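Local coordinates for protein alpha-galacturonidase (Bacillus subtilis, PDB 3FEF) that hydrolyses alpha-1,4-di-galacturonate, its probable natural substrate, to alpha-D-galacturonate, using NAD(+) and manganese as cofactors, at residues Ala127-Ala130 / Arg131-Asp135; Val142-Thr146 / Asn147-Val151; Asn330-Ala333 / Ala334-Leu338; Ala366-Arg370 / Asn371-Pro375. One frame throughout, in Å; residues are numbered along the deposited sequence.

Contact 1 of 4, residues Ala127-Ala130 / Arg131-Asp135; sequences AEIA and RAIRD
A127 and R131 meet one turn apart near the C-terminal end of helix 112-136, in the Rossmann-like NAD-binding part of this family 4 glycosidase. The carbonyl O of A127 takes the N-H of R131 at 3.0 Å, in the i to i+4 pattern of an alpha helix. The same oxygen lies over the centre of the R131 guanidinium, 3.7 Å above its plane. The R131 chain reaches this place by a bend at chi3 (-71°), which folds the guanidinium back along the helix. Its NH1 ends 3.8 Å from CB of A127. E128 is exposed. Its carbonyl O accepts from A132 N, while its carboxylate stays apart from the arginine, with OE2 6.4 Å from R131 NH2. I129 gives the straightest backbone bond of the four, with I133 N to I129 O at 2.9 Å and an N-H...O angle of 178°. The side chain of I129 reaches I11, which by similarity belongs to the NAD(+) site. I129 and I133 meet at a slant, with CG2 of I129 touching CD1 of I133 at 3.6 Å. The alanines pack against other helices: A127 and A130 on helix 149-159, and A132 on L69 and L73 of helix 69-73. A130 O accepts from R134 N, and CB of R134 rests 3.4 Å from A130 O.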
loop_
_atom_site.group_PDB
_atom_site.type_symbol
_atom_site.label_atom_id
_atom_site.label_comp_id
_atom_site.label_asym_id
_atom_site.label_seq_id
_atom_site.Cartn_x
_atom_site.Cartn_y
_atom_site.Cartn_z
ATOM N N ALA A 127 -7.094 -10.494 -25.747
ATOM C CA ALA A 127 -5.742 -10.011 -26.007
ATOM C C ALA A 127 -5.683 -9.437 -27.416
ATOM O O ALA A 127 -5.106 -8.370 -27.636
ATOM C CB ALA A 127 -4.719 -11.145 -25.854
ATOM N N GLU A 128 -6.288 -10.149 -28.367
ATOM C CA GLU A 128 -6.323 -9.702 -29.760
ATOM C C GLU A 128 -7.171 -8.433 -29.934
ATOM O O GLU A 128 -6.799 -7.514 -30.653
ATOM C CB GLU A 128 -6.836 -10.819 -30.698
ATOM C CG GLU A 128 -6.962 -10.345 -32.161
ATOM C CD GLU A 128 -7.213 -11.464 -33.175
ATOM O OE1 GLU A 128 -7.968 -12.426 -32.881
ATOM O OE2 GLU A 128 -6.659 -11.366 -34.299
ATOM N N ILE A 129 -8.320 -8.387 -29.274
ATOM C CA ILE A 129 -9.143 -7.181 -29.290
ATOM C C ILE A 129 -8.383 -6.011 -28.669
ATOM O O ILE A 129 -8.338 -4.912 -29.223
ATOM C CB ILE A 129 -10.474 -7.421 -28.572
ATOM C CG1 ILE A 129 -11.381 -8.300 -29.449
ATOM C CG2 ILE A 129 -11.137 -6.102 -28.260
ATOM C CD1 ILE A 129 -12.610 -8.888 -28.691
ATOM N N ALA A 130 -7.740 -6.253 -27.534
ATOM C CA ALA A 130 -6.993 -5.177 -26.878
ATOM C C ALA A 130 -5.857 -4.617 -27.740
ATOM O O ALA A 130 -5.569 -3.413 -27.690
ATOM C CB ALA A 130 -6.451 -5.634 -25.496
ATOM N N ARG A 131 -5.194 -5.485 -28.510
ATOM C CA ARG A 131 -4.086 -5.033 -29.347
ATOM C C ARG A 131 -4.626 -4.229 -30.516
ATOM O O ARG A 131 -3.997 -3.272 -30.961
ATOM C CB ARG A 131 -3.213 -6.210 -29.817
ATOM C CG ARG A 131 -2.288 -6.764 -28.719
ATOM C CD ARG A 131 -1.266 -7.768 -29.266
ATOM N NE ARG A 131 -1.943 -8.998 -29.642
ATOM C CZ ARG A 131 -2.079 -10.060 -28.847
ATOM N NH1 ARG A 131 -1.559 -10.054 -27.620
ATOM N NH2 ARG A 131 -2.735 -11.127 -29.290
ATOM N N ALA A 132 -5.820 -4.593 -30.981
ATOM C CA ALA A 132 -6.457 -3.881 -32.098
ATOM C C ALA A 132 -6.937 -2.500 -31.679
ATOM O O ALA A 132 -6.722 -1.507 -32.378
ATOM C CB ALA A 132 -7.623 -4.704 -32.655
ATOM N N ILE A 133 -7.609 -2.439 -30.534
ATOM C CA ILE A 133 -7.990 -1.160 -29.948
ATOM C C ILE A 133 -6.756 -0.293 -29.730
ATOM O O ILE A 133 -6.753 0.888 -30.061
ATOM C CB ILE A 133 -8.723 -1.380 -28.621
ATOM C CG1 ILE A 133 -10.054 -2.070 -28.891
ATOM C CG2 ILE A 133 -8.911 -0.059 -27.878
ATOM C CD1 ILE A 133 -10.694 -2.629 -27.661
ATOM N N ARG A 134 -5.701 -0.875 -29.172
ATOM C CA ARG A 134 -4.445 -0.133 -29.025
ATOM C C ARG A 134 -3.943 0.397 -30.370
ATOM O O ARG A 134 -3.468 1.523 -30.462
ATOM C CB ARG A 134 -3.347 -1.022 -28.451
ATOM C CG ARG A 134 -2.041 -0.260 -28.180
ATOM C CD ARG A 134 -0.975 -1.193 -27.662
ATOM N NE ARG A 134 -0.628 -2.167 -28.690
ATOM C CZ ARG A 134 0.026 -3.302 -28.463
ATOM N NH1 ARG A 134 0.389 -3.626 -27.232
ATOM N NH2 ARG A 134 0.306 -4.119 -29.471
ATOM N N ASP A 135 -4.034 -0.430 -31.404
ATOM C CA ASP A 135 -3.476 -0.065 -32.698
ATOM C C ASP A 135 -4.363 0.960 -33.405
ATOM O O ASP A 135 -3.868 1.933 -33.925
ATOM C CB ASP A 135 -3.284 -1.305 -33.580
ATOM C CG ASP A 135 -2.223 -2.266 -33.036
ATOM O OD1 ASP A 135 -1.342 -1.828 -32.270
ATOM O OD2 ASP A 135 -2.272 -3.470 -33.378
#

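Contact 2 of 4, residues Val142-Thr146 / Asn147-Val151; sequences VINYT and NPMSV
The active-site turn after strand 141-144 carries N147, a substrate-binding residue by similarity. T146 and N147 adjoin in this turn. CG2 of T146 stands 3.4 Å from the carbonyl O of N147, and CB of N147 packs 3.6 Å from C of T146. The N147 side chain touches D109 and lies about 4 Å, at its nearest atom, from the bound magnesium ion. An alanine here would probably remove the amide next to the metal and, if the inferred role holds, cost the substrate a partner. N144 shapes the approach with an Asx turn: its OD1 accepts T146 N at 3.0 Å, the donor lying above the carbonyl plane. N144 ND2 makes a weak hydrogen bond to T146 O and a hydrogen bond to T153 OG1. T146 OG1 has its main partner in I83 N. This loop links strand to helix in the beta-alpha-beta unit of strand 141-144, helix 149-159 and strand 164-167. A cis peptide before P148 turns the chain, and P148 is the N-cap residue. T146 O then receives a CA-H...O contact from M149, CA to O 3.5 Å. Selenomethionine M149 is bent at chi2 (97°) and chi3, which brings SE to 3.9 Å from N144 O and the side chain against C169, a metal ligand.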
loop_
_atom_site.group_PDB
_atom_site.type_symbol
_atom_site.label_atom_id
_atom_site.label_comp_id
_atom_site.label_asym_id
_atom_site.label_seq_id
_atom_site.Cartn_x
_atom_site.Cartn_y
_atom_site.Cartn_z
ATOM N N VAL A 142 -14.162 1.869 -24.154
ATOM C CA VAL A 142 -14.518 0.479 -24.459
ATOM C C VAL A 142 -15.540 0.006 -23.426
ATOM O O VAL A 142 -15.295 0.093 -22.233
ATOM C CB VAL A 142 -13.263 -0.428 -24.355
ATOM C CG1 VAL A 142 -13.586 -1.848 -24.774
ATOM C CG2 VAL A 142 -12.132 0.133 -25.211
ATOM N N ILE A 143 -16.704 -0.448 -23.870
ATOM C CA ILE A 143 -17.653 -1.029 -22.940
ATOM C C ILE A 143 -17.782 -2.518 -23.191
ATOM O O ILE A 143 -18.283 -2.927 -24.211
ATOM C CB ILE A 143 -19.050 -0.366 -23.038
ATOM C CG1 ILE A 143 -18.928 1.160 -22.989
ATOM C CG2 ILE A 143 -19.978 -0.908 -21.927
ATOM C CD1 ILE A 143 -20.277 1.868 -23.157
ATOM N N ASN A 144 -17.332 -3.330 -22.243
ATOM C CA ASN A 144 -17.440 -4.774 -22.383
ATOM C C ASN A 144 -18.695 -5.344 -21.719
ATOM O O ASN A 144 -19.004 -5.047 -20.565
ATOM C CB ASN A 144 -16.182 -5.453 -21.818
ATOM C CG ASN A 144 -16.240 -6.966 -21.926
ATOM O OD1 ASN A 144 -16.650 -7.513 -22.948
ATOM N ND2 ASN A 144 -15.836 -7.650 -20.868
ATOM N N TYR A 145 -19.398 -6.193 -22.456
ATOM C CA TYR A 145 -20.591 -6.855 -21.990
ATOM C C TYR A 145 -20.378 -8.362 -21.890
ATOM O O TYR A 145 -21.255 -9.081 -21.404
ATOM C CB TYR A 145 -21.735 -6.623 -22.975
ATOM C CG TYR A 145 -22.343 -5.259 -22.907
ATOM C CD1 TYR A 145 -23.112 -4.877 -21.807
ATOM C CD2 TYR A 145 -22.176 -4.355 -23.941
ATOM C CE1 TYR A 145 -23.682 -3.628 -21.734
ATOM C CE2 TYR A 145 -22.744 -3.099 -23.885
ATOM C CZ TYR A 145 -23.490 -2.739 -22.768
ATOM O OH TYR A 145 -24.071 -1.503 -22.706
ATOM N N THR A 146 -19.233 -8.834 -22.371
ATOM C CA THR A 146 -18.965 -10.273 -22.457
ATOM C C THR A 146 -18.604 -10.907 -21.101
ATOM O O THR A 146 -17.919 -10.290 -20.296
ATOM C CB THR A 146 -17.791 -10.560 -23.412
ATOM O OG1 THR A 146 -17.993 -9.903 -24.674
ATOM C CG2 THR A 146 -17.653 -12.046 -23.625
ATOM N N ASN A 147 -19.057 -12.140 -20.875
ATOM C CA ASN A 147 -18.663 -12.938 -19.721
ATOM C C ASN A 147 -17.619 -13.991 -20.116
ATOM O O ASN A 147 -17.652 -14.492 -21.246
ATOM C CB ASN A 147 -19.889 -13.639 -19.154
ATOM C CG ASN A 147 -20.879 -12.667 -18.562
ATOM O OD1 ASN A 147 -20.500 -11.745 -17.848
ATOM N ND2 ASN A 147 -22.149 -12.860 -18.855
ATOM N N PRO A 148 -16.716 -14.370 -19.191
ATOM C CA PRO A 148 -16.586 -13.982 -17.769
ATOM C C PRO A 148 -16.006 -12.578 -17.622
ATOM O O PRO A 148 -14.869 -12.314 -18.017
ATOM C CB PRO A 148 -15.623 -15.021 -17.201
ATOM C CG PRO A 148 -14.808 -15.461 -18.366
ATOM C CD PRO A 148 -15.715 -15.381 -19.578
HETATM N N MSE A 149 -16.812 -11.698 -17.049
HETATM C CA MSE A 149 -16.580 -10.258 -17.062
HETATM C C MSE A 149 -15.224 -9.841 -16.479
HETATM O O MSE A 149 -14.486 -9.080 -17.091
HETATM C CB MSE A 149 -17.675 -9.598 -16.253
HETATM C CG MSE A 149 -17.399 -8.150 -15.994
HETATM SE SE MSE A 149 -18.340 -7.141 -17.324
HETATM C CE MSE A 149 -20.022 -7.031 -16.472
ATOM N N SER A 150 -14.920 -10.348 -15.292
ATOM C CA SER A 150 -13.706 -9.997 -14.582
ATOM C C SER A 150 -12.433 -10.423 -15.313
ATOM O O SER A 150 -11.451 -9.699 -15.322
ATOM C CB SER A 150 -13.750 -10.594 -13.180
ATOM O OG SER A 150 -14.924 -10.156 -12.502
ATOM N N VAL A 151 -12.452 -11.591 -15.931
ATOM C CA VAL A 151 -11.311 -12.047 -16.695
ATOM C C VAL A 151 -11.131 -11.277 -17.998
ATOM O O VAL A 151 -10.045 -10.797 -18.273
ATOM C CB VAL A 151 -11.408 -13.569 -16.993
ATOM C CG1 VAL A 151 -10.371 -13.964 -18.060
ATOM C CG2 VAL A 151 -11.226 -14.388 -15.669
#

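Contact 3 of 4, residues Asn330-Ala333 / Ala334-Leu338; sequences NIIA and ALLGL
I331 and L335 lie side by side, one turn apart, in the last turns of helix 328-335. L335 is followed here from CB outward. Its CB lies 3.5 Å from the carbonyl O of I331 and as far from that of I332. CG comes closer, 3.3 Å from I331 O. It gets there because chi1 (-76°) sets CG anti to the carbonyl carbon, back toward the preceding turn. CD1 then touches CG2 of I331 at 3.9 Å. The other branch, CD2, leaves the helix for the hairpin, where it packs on I368 and V373. The next pair repeats the pattern: CG of L336 sits close to I332 O, and CD1 of L336 meets CG2 of I332 at 3.8 Å. The helix ends in a Schellman motif. L338 N donates to A333 O at 2.9 Å, and G337 N donates to A334 O. G337 has positive phi (90°); a CB here would collide with the carbonyl O of L336, so glycine suits the position. The cap also brings CB of L338 to CB of A333, 4.2 Å apart. L338 then packs on M32, by similarity part of the NAD(+) site. I331, A334 and L335 lie against strand 361-369, and I331 and A334 also touch strand 341-348. I332 meets I143 and L335 meets W141, both on strand 141-144 of the parallel sheet.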
loop_
_atom_site.group_PDB
_atom_site.type_symbol
_atom_site.label_atom_id
_atom_site.label_comp_id
_atom_site.label_asym_id
_atom_site.label_seq_id
_atom_site.Cartn_x
_atom_site.Cartn_y
_atom_site.Cartn_z
ATOM N N ASN A 330 -26.931 5.637 -22.221
ATOM C CA ASN A 330 -26.802 6.683 -21.229
ATOM C C ASN A 330 -25.331 6.906 -20.873
ATOM O O ASN A 330 -24.885 8.041 -20.714
ATOM C CB ASN A 330 -27.577 6.317 -19.966
ATOM C CG ASN A 330 -29.084 6.435 -20.153
ATOM O OD1 ASN A 330 -29.556 7.075 -21.093
ATOM N ND2 ASN A 330 -29.847 5.824 -19.248
ATOM N N ILE A 331 -24.581 5.811 -20.769
ATOM C CA ILE A 331 -23.186 5.874 -20.407
ATOM C C ILE A 331 -22.403 6.497 -21.541
ATOM O O ILE A 331 -21.510 7.312 -21.312
ATOM C CB ILE A 331 -22.599 4.477 -20.082
ATOM C CG1 ILE A 331 -23.184 3.931 -18.772
ATOM C CG2 ILE A 331 -21.077 4.552 -19.970
ATOM C CD1 ILE A 331 -22.637 2.546 -18.412
ATOM N N ILE A 332 -22.740 6.131 -22.770
ATOM C CA ILE A 332 -22.071 6.733 -23.922
ATOM C C ILE A 332 -22.342 8.246 -23.956
ATOM O O ILE A 332 -21.425 9.060 -24.120
ATOM C CB ILE A 332 -22.540 6.081 -25.237
ATOM C CG1 ILE A 332 -22.063 4.631 -25.303
ATOM C CG2 ILE A 332 -22.071 6.896 -26.450
ATOM C CD1 ILE A 332 -22.755 3.790 -26.415
ATOM N N ALA A 333 -23.602 8.636 -23.794
ATOM C CA ALA A 333 -23.925 10.070 -23.744
ATOM C C ALA A 333 -23.106 10.795 -22.661
ATOM O O ALA A 333 -22.612 11.897 -22.877
ATOM C CB ALA A 333 -25.416 10.289 -23.519
ATOM N N ALA A 334 -22.968 10.174 -21.492
ATOM C CA ALA A 334 -22.236 10.822 -20.404
ATOM C C ALA A 334 -20.764 10.941 -20.808
ATOM O O ALA A 334 -20.103 11.938 -20.532
ATOM C CB ALA A 334 -22.376 10.026 -19.120
ATOM N N LEU A 335 -20.250 9.922 -21.480
ATOM C CA LEU A 335 -18.850 9.943 -21.879
ATOM C C LEU A 335 -18.594 11.034 -22.896
ATOM O O LEU A 335 -17.484 11.536 -22.989
ATOM C CB LEU A 335 -18.405 8.575 -22.397
ATOM C CG LEU A 335 -18.191 7.564 -21.262
ATOM C CD1 LEU A 335 -17.994 6.174 -21.817
ATOM C CD2 LEU A 335 -16.993 7.978 -20.406
ATOM N N LEU A 336 -19.627 11.418 -23.638
ATOM C CA LEU A 336 -19.493 12.488 -24.639
ATOM C C LEU A 336 -19.769 13.872 -24.065
ATOM O O LEU A 336 -19.656 14.887 -24.763
ATOM C CB LEU A 336 -20.407 12.222 -25.835
ATOM C CG LEU A 336 -20.027 10.938 -26.588
ATOM C CD1 LEU A 336 -21.172 10.417 -27.420
ATOM C CD2 LEU A 336 -18.794 11.173 -27.441
ATOM N N GLY A 337 -20.115 13.918 -22.783
ATOM C CA GLY A 337 -20.367 15.194 -22.134
ATOM C C GLY A 337 -21.815 15.629 -22.240
ATOM O O GLY A 337 -22.147 16.741 -21.867
ATOM N N LEU A 338 -22.690 14.742 -22.707
ATOM C CA LEU A 338 -24.092 15.112 -22.930
ATOM C C LEU A 338 -24.957 14.861 -21.717
ATOM O O LEU A 338 -26.180 14.922 -21.796
ATOM C CB LEU A 338 -24.665 14.355 -24.129
ATOM C CG LEU A 338 -23.834 14.550 -25.405
ATOM C CD1 LEU A 338 -24.321 13.639 -26.502
ATOM C CD2 LEU A 338 -23.864 16.002 -25.850
#

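Contact 4 of 4, residues Ala366-Arg370 / Asn371-Pro375; sequences AFITR and NRVQP
Strands 366-369 and 372-375 run antiparallel, their axes 4.3 Å apart at closest approach with 166° between their directions, and a type II turn from T369 to R372 joins them. In this beta hairpin 361-369 is the middle strand of a three-stranded antiparallel sheet and 372-375 an outer strand within the chain. F367 and Q374 form a hydrogen-bonded pair, with F367 N to Q374 O at 2.7 Å, and T369 and R372 form the next. On the face of A366, I368 and V373, the V373 methyls part: CG1 meets CB of A366, and CG2 meets CG2 of I368 at 4.1 Å. On the other face, OE1 of Q374 lies in the plane of the F367 ring, at its edge, 3.5 Å from CD2. NE2 of Q374 bonds N200 of the second subunit, and R370 NE bonds the carbonyl of H217 there. N371 OD1 accepts from W141 and K164. R372 bends at chi2 and chi3 (80°), which folds its guanidinium over T369. NH1 makes a weak bond to R370 O, and NH2 another to R198 O of the second subunit. A serine at R372 would probably leave the T369 methyl uncovered and that R198 carbonyl without this weak donor. That methyl, T369 CG2, sits 3.3 Å above the centre of the guanidinium plane.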
loop_
_atom_site.group_PDB
_atom_site.type_symbol
_atom_site.label_atom_id
_atom_site.label_comp_id
_atom_site.label_asym_id
_atom_site.label_seq_id
_atom_site.Cartn_x
_atom_site.Cartn_y
_atom_site.Cartn_z
ATOM N N ALA A 366 -19.636 4.449 -10.196
ATOM C CA ALA A 366 -18.611 5.293 -10.762
ATOM C C ALA A 366 -19.282 6.555 -11.291
ATOM O O ALA A 366 -20.445 6.531 -11.688
ATOM C CB ALA A 366 -17.873 4.566 -11.863
ATOM N N PHE A 367 -18.552 7.662 -11.231
ATOM C CA PHE A 367 -19.027 8.955 -11.693
ATOM C C PHE A 367 -18.574 9.050 -13.132
ATOM O O PHE A 367 -17.395 8.851 -13.435
ATOM C CB PHE A 367 -18.384 10.097 -10.889
ATOM C CG PHE A 367 -18.750 11.487 -11.402
ATOM C CD1 PHE A 367 -20.081 11.864 -11.527
ATOM C CD2 PHE A 367 -17.769 12.410 -11.733
ATOM C CE1 PHE A 367 -20.439 13.145 -11.992
ATOM C CE2 PHE A 367 -18.119 13.691 -12.206
ATOM C CZ PHE A 367 -19.458 14.054 -12.334
ATOM N N ILE A 368 -19.504 9.324 -14.027
ATOM C CA ILE A 368 -19.157 9.305 -15.420
ATOM C C ILE A 368 -19.501 10.639 -15.999
ATOM O O ILE A 368 -20.600 11.145 -15.815
ATOM C CB ILE A 368 -19.880 8.179 -16.184
ATOM C CG1 ILE A 368 -19.687 6.842 -15.456
ATOM C CG2 ILE A 368 -19.368 8.105 -17.612
ATOM C CD1 ILE A 368 -20.312 5.660 -16.174
ATOM N N THR A 369 -18.538 11.228 -16.680
ATOM C CA THR A 369 -18.776 12.499 -17.328
ATOM C C THR A 369 -17.863 12.569 -18.553
ATOM O O THR A 369 -17.313 11.545 -18.962
ATOM C CB THR A 369 -18.601 13.667 -16.335
ATOM O OG1 THR A 369 -19.002 14.888 -16.956
ATOM C CG2 THR A 369 -17.168 13.783 -15.850
ATOM N N ARG A 370 -17.728 13.736 -19.173
ATOM C CA ARG A 370 -17.042 13.763 -20.465
ATOM C C ARG A 370 -15.707 13.026 -20.391
ATOM O O ARG A 370 -14.826 13.441 -19.668
ATOM C CB ARG A 370 -16.829 15.197 -20.981
ATOM C CG ARG A 370 -16.332 15.224 -22.425
ATOM C CD ARG A 370 -15.745 16.581 -22.789
ATOM N NE ARG A 370 -15.179 16.543 -24.125
ATOM C CZ ARG A 370 -13.949 16.107 -24.391
ATOM N NH1 ARG A 370 -13.153 15.702 -23.407
ATOM N NH2 ARG A 370 -13.513 16.079 -25.636
ATOM N N ASN A 371 -15.559 11.934 -21.135
ATOM C CA ASN A 371 -14.268 11.262 -21.235
ATOM C C ASN A 371 -13.695 10.894 -19.858
ATOM O O ASN A 371 -12.477 10.923 -19.683
ATOM C CB ASN A 371 -13.250 12.148 -21.982
ATOM C CG ASN A 371 -11.968 11.391 -22.376
ATOM O OD1 ASN A 371 -12.018 10.243 -22.808
ATOM N ND2 ASN A 371 -10.823 12.048 -22.246
ATOM N N ARG A 372 -14.564 10.547 -18.901
ATOM C CA ARG A 372 -14.138 10.234 -17.524
ATOM C C ARG A 372 -15.015 9.162 -16.934
ATOM O O ARG A 372 -16.235 9.328 -16.888
ATOM C CB ARG A 372 -14.284 11.466 -16.609
ATOM C CG ARG A 372 -13.019 12.099 -16.160
ATOM C CD ARG A 372 -12.986 13.565 -16.589
ATOM N NE ARG A 372 -13.745 14.489 -15.755
ATOM C CZ ARG A 372 -14.334 15.599 -16.217
ATOM N NH1 ARG A 372 -14.299 15.905 -17.520
ATOM N NH2 ARG A 372 -14.968 16.409 -15.376
ATOM N N VAL A 373 -14.403 8.084 -16.450
ATOM C CA VAL A 373 -15.124 7.142 -15.593
ATOM C C VAL A 373 -14.344 7.036 -14.287
ATOM O O VAL A 373 -13.212 6.606 -14.285
ATOM C CB VAL A 373 -15.229 5.742 -16.244
ATOM C CG1 VAL A 373 -15.879 4.725 -15.267
ATOM C CG2 VAL A 373 -15.986 5.829 -17.565
ATOM N N GLN A 374 -14.948 7.429 -13.178
ATOM C CA GLN A 374 -14.221 7.588 -11.951
ATOM C C GLN A 374 -14.927 6.828 -10.831
ATOM O O GLN A 374 -16.014 7.206 -10.375
ATOM C CB GLN A 374 -14.088 9.067 -11.609
ATOM C CG GLN A 374 -13.513 9.925 -12.741
ATOM C CD GLN A 374 -13.349 11.387 -12.337
ATOM O OE1 GLN A 374 -14.319 12.107 -12.188
ATOM N NE2 GLN A 374 -12.118 11.814 -12.147
ATOM N N PRO A 375 -14.307 5.739 -10.393
ATOM C CA PRO A 375 -14.901 4.905 -9.353
ATOM C C PRO A 375 -15.132 5.706 -8.064
ATOM O O PRO A 375 -14.379 6.625 -7.735
ATOM C CB PRO A 375 -13.863 3.795 -9.140
ATOM C CG PRO A 375 -13.103 3.701 -10.477
ATOM C CD PRO A 375 -13.082 5.163 -10.985
#

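All four contacts are mostly buried, but at different depths. Contact 2 lies nearest the middle of the chain and is the one at the metal; the other three are about 20 Å from the centre. Contact 1 keeps an exposed, charged side. Contacts 3 and 4 both touch the second subunit, contact 4 through several side-chain bonds. Contacts 1 and 2 belong to the nucleotide-binding part and meet through I133 CD1 and V142 CG2, 4.0 Å apart. Contacts 3 and 4 pack helix on hairpin, with L335 O to N371 N, 2.7 Å, a probable hydrogen bond. I143 packing on I331 and I332 is one link between the two halves. Helical bonds dominate contacts 1 and 3, strand pairing contact 4; hydrogen bonds of an asparagine side chain mark contact 2.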